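Putative transcriptional regulator protein, LacI family (Rhizobium etli, PDB 3MIZ) probably acts as a DNA-binding transcriptional repressor of the LacI family, with a core resembling periplasmic sugar-binding proteins. Local coordinates at residues Y28-W39 with Y253-K262. Sequence-based numbering, arbitrary orientation.
Sequences YSVDIVRGIQDW and YYDLGREGAK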
# COMPACT_ATOMS: atom_id res chain seq x y z
N TYR A 28 -3.24 0.23 3.08
CA TYR A 28 -2.98 1.59 3.55
C TYR A 28 -3.18 1.68 5.06
O TYR A 28 -3.29 2.77 5.61
CB TYR A 28 -3.92 2.59 2.87
CG TYR A 28 -4.31 2.22 1.46
CD1 TYR A 28 -3.35 1.93 0.50
CD2 TYR A 28 -5.65 2.17 1.09
CE1 TYR A 28 -3.71 1.60 -0.81
CE2 TYR A 28 -6.03 1.85 -0.21
CZ TYR A 28 -5.05 1.56 -1.16
OH TYR A 28 -5.42 1.24 -2.44
N SER A 29 -3.22 0.53 5.72
CA SER A 29 -3.44 0.53 7.15
C SER A 29 -2.48 -0.42 7.85
O SER A 29 -2.62 -0.68 9.05
CB SER A 29 -4.88 0.13 7.44
OG SER A 29 -5.74 0.89 6.62
N VAL A 30 -1.52 -0.92 7.09
CA VAL A 30 -0.52 -1.84 7.61
C VAL A 30 0.26 -1.20 8.75
O VAL A 30 0.84 -1.91 9.57
CB VAL A 30 0.48 -2.26 6.52
CG1 VAL A 30 -0.26 -2.95 5.38
CG2 VAL A 30 1.24 -1.05 6.01
N ASP A 31 0.27 0.13 8.80
CA ASP A 31 0.98 0.82 9.87
C ASP A 31 0.44 0.43 11.24
O ASP A 31 1.15 0.50 12.24
CB ASP A 31 0.89 2.34 9.68
CG ASP A 31 2.24 2.95 9.36
OD1 ASP A 31 2.96 2.39 8.51
OD2 ASP A 31 2.57 4.00 9.95
N ILE A 32 -0.83 0.04 11.31
CA ILE A 32 -1.38 -0.38 12.59
C ILE A 32 -0.64 -1.65 12.96
O ILE A 32 -0.19 -1.82 14.10
CB ILE A 32 -2.89 -0.69 12.52
CG1 ILE A 32 -3.67 0.59 12.24
CG2 ILE A 32 -3.36 -1.30 13.86
CD1 ILE A 32 -5.15 0.34 11.98
N VAL A 33 -0.50 -2.54 11.99
CA VAL A 33 0.19 -3.80 12.21
C VAL A 33 1.63 -3.50 12.60
O VAL A 33 2.18 -4.13 13.50
CB VAL A 33 0.13 -4.68 10.96
CG1 VAL A 33 0.75 -6.04 11.24
CG2 VAL A 33 -1.31 -4.83 10.51
N ARG A 34 2.23 -2.53 11.92
CA ARG A 34 3.60 -2.13 12.20
C ARG A 34 3.71 -1.69 13.66
O ARG A 34 4.68 -2.03 14.35
CB ARG A 34 4.00 -0.97 11.28
CG ARG A 34 5.38 -0.38 11.56
CD ARG A 34 5.54 0.97 10.87
NE ARG A 34 6.62 1.74 11.48
CZ ARG A 34 6.69 3.06 11.48
NH1 ARG A 34 5.74 3.78 10.90
NH2 ARG A 34 7.71 3.67 12.07
N GLY A 35 2.72 -0.94 14.13
CA GLY A 35 2.73 -0.48 15.51
C GLY A 35 2.54 -1.64 16.47
O GLY A 35 3.22 -1.72 17.50
N ILE A 36 1.62 -2.54 16.14
CA ILE A 36 1.40 -3.71 16.99
C ILE A 36 2.68 -4.54 17.05
O ILE A 36 3.16 -4.89 18.13
CB ILE A 36 0.28 -4.63 16.42
CG1 ILE A 36 -1.06 -3.89 16.35
CG2 ILE A 36 0.16 -5.88 17.27
CD1 ILE A 36 -1.60 -3.50 17.69
N GLN A 37 3.22 -4.87 15.88
CA GLN A 37 4.43 -5.70 15.80
C GLN A 37 5.59 -5.08 16.57
O GLN A 37 6.27 -5.77 17.33
CB GLN A 37 4.81 -5.93 14.34
CG GLN A 37 5.88 -7.00 14.13
CD GLN A 37 5.36 -8.41 14.35
OE1 GLN A 37 4.50 -8.90 13.61
NE2 GLN A 37 5.88 -9.08 15.38
N ASP A 38 5.83 -3.78 16.38
CA ASP A 38 6.92 -3.11 17.09
C ASP A 38 6.75 -3.24 18.60
O ASP A 38 7.70 -3.55 19.32
CB ASP A 38 6.98 -1.63 16.71
CG ASP A 38 7.72 -1.39 15.41
OD1 ASP A 38 8.05 -2.39 14.73
OD2 ASP A 38 7.96 -0.22 15.06
N TRP A 39 5.53 -3.02 19.09
CA TRP A 39 5.26 -3.15 20.52
C TRP A 39 5.51 -4.61 20.95
O TRP A 39 6.13 -4.86 21.98
CB TRP A 39 3.81 -2.78 20.84
CG TRP A 39 3.51 -2.89 22.29
CD1 TRP A 39 3.70 -1.93 23.24
CD2 TRP A 39 3.07 -4.06 22.99
NE1 TRP A 39 3.41 -2.43 24.49
CE2 TRP A 39 3.02 -3.73 24.36
CE3 TRP A 39 2.71 -5.35 22.58
CZ2 TRP A 39 2.63 -4.66 25.33
CZ3 TRP A 39 2.33 -6.27 23.55
CH2 TRP A 39 2.29 -5.92 24.91
N TYR A 253 -2.09 5.77 12.79
CA TYR A 253 -2.10 4.32 12.69
C TYR A 253 -1.04 3.61 13.52
O TYR A 253 -1.35 2.70 14.28
CB TYR A 253 -1.97 3.88 11.23
CG TYR A 253 -3.27 3.98 10.47
CD1 TYR A 253 -4.49 3.85 11.14
CD2 TYR A 253 -3.30 4.17 9.09
CE1 TYR A 253 -5.70 3.90 10.45
CE2 TYR A 253 -4.51 4.22 8.39
CZ TYR A 253 -5.70 4.08 9.09
OH TYR A 253 -6.91 4.09 8.42
N TYR A 254 0.22 4.03 13.37
CA TYR A 254 1.30 3.42 14.12
C TYR A 254 1.01 3.48 15.62
O TYR A 254 1.14 2.47 16.32
CB TYR A 254 2.62 4.14 13.80
CG TYR A 254 3.82 3.54 14.50
CD1 TYR A 254 4.34 2.31 14.11
CD2 TYR A 254 4.41 4.19 15.58
CE1 TYR A 254 5.41 1.73 14.79
CE2 TYR A 254 5.48 3.63 16.26
CZ TYR A 254 5.98 2.39 15.86
OH TYR A 254 7.03 1.82 16.56
N ASP A 255 0.61 4.65 16.11
CA ASP A 255 0.31 4.82 17.53
C ASP A 255 -0.93 4.04 17.95
O ASP A 255 -1.00 3.54 19.07
CB ASP A 255 0.11 6.30 17.87
CG ASP A 255 1.39 7.11 17.75
OD1 ASP A 255 2.47 6.59 18.10
OD2 ASP A 255 1.31 8.28 17.31
N LEU A 256 -1.92 3.94 17.06
CA LEU A 256 -3.12 3.17 17.38
C LEU A 256 -2.74 1.72 17.63
O LEU A 256 -3.27 1.08 18.54
CB LEU A 256 -4.14 3.22 16.23
CG LEU A 256 -4.98 4.49 16.10
CD1 LEU A 256 -5.80 4.45 14.81
CD2 LEU A 256 -5.89 4.62 17.31
N GLY A 257 -1.83 1.21 16.81
CA GLY A 257 -1.38 -0.16 16.96
C GLY A 257 -0.61 -0.36 18.26
O GLY A 257 -0.88 -1.29 19.01
N ARG A 258 0.35 0.52 18.53
CA ARG A 258 1.13 0.40 19.76
C ARG A 258 0.24 0.55 20.99
O ARG A 258 0.33 -0.24 21.94
CB ARG A 258 2.24 1.45 19.80
CG ARG A 258 3.29 1.30 18.72
CD ARG A 258 4.41 2.30 18.96
NE ARG A 258 4.99 2.14 20.29
CZ ARG A 258 5.68 1.07 20.67
NH1 ARG A 258 5.88 0.08 19.83
NH2 ARG A 258 6.15 0.99 21.91
N GLU A 259 -0.63 1.57 20.99
CA GLU A 259 -1.52 1.79 22.13
C GLU A 259 -2.50 0.63 22.30
O GLU A 259 -2.73 0.17 23.42
CB GLU A 259 -2.30 3.10 21.96
CG GLU A 259 -1.49 4.36 22.23
CD GLU A 259 -0.97 4.43 23.65
OE1 GLU A 259 -1.77 4.25 24.60
OE2 GLU A 259 0.24 4.66 23.83
N GLY A 260 -3.07 0.17 21.20
CA GLY A 260 -4.01 -0.94 21.25
C GLY A 260 -3.40 -2.19 21.85
O GLY A 260 -4.02 -2.86 22.67
N ALA A 261 -2.17 -2.50 21.43
CA ALA A 261 -1.47 -3.68 21.91
C ALA A 261 -1.21 -3.59 23.42
O ALA A 261 -1.46 -4.54 24.15
CB ALA A 261 -0.14 -3.86 21.15
N LYS A 262 -0.72 -2.44 23.88
CA LYS A 262 -0.45 -2.27 25.31
C LYS A 262 -1.74 -2.43 26.10
O LYS A 262 -1.78 -3.10 27.14
CB LYS A 262 0.15 -0.89 25.59
CG LYS A 262 0.48 -0.69 27.07
CD LYS A 262 0.92 0.72 27.39
CE LYS A 262 1.14 0.88 28.89
NZ LYS A 262 1.64 2.24 29.24
O HOH W 1 1.08 6.00 11.41
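Gly35 and Gly257 meet where segments 30-39 and 253-262 of two helices cross at 42° between their N-to-C directions, their CA atoms 4.4 Å apart and the axes 6.4 Å. A CB on either would strike the opposite backbone, so glycine suits both places. The bare backbones exchange CA-H...O contacts, such as Gly35 CA to Tyr254 O (3.4 Å). Beside this tight crossing, Ile32 lays CG1 against CD1 of Tyr253 at 3.5 Å, and the methyl of Ala261, small enough to fit, rests over one face of the Trp39 indole.

The other flank is polar and partly open to solvent. With CG anti to the backbone N (chi1 -178°), Tyr254 swings its ring across onto helix 30-42, a knob among Asp31, Arg34, Gly35 and Asp38. Tyr254 OH donates to the anti lone pair of Asp38 OD2 (2.7 Å), while the extended Arg34 makes an off-centre cation-pi contact over one ring face and Arg258 CG lies near the rim of the opposite face. A leucine at Tyr254 would probably leave Asp38 without this donor and Arg34 without its aromatic seat. A water bridges Asp31 OD2 to Tyr254 N; Arg236 salt-bridges the same oxygen.

Helix 30-42 lies against the parallel sheet of the sugar-binding-protein-like fold, Ile32 and Ile36 on strand 73-78 and Val33 on 46-51, while helix 253-268 sends Leu256 onto Ile98 and strand 110-113.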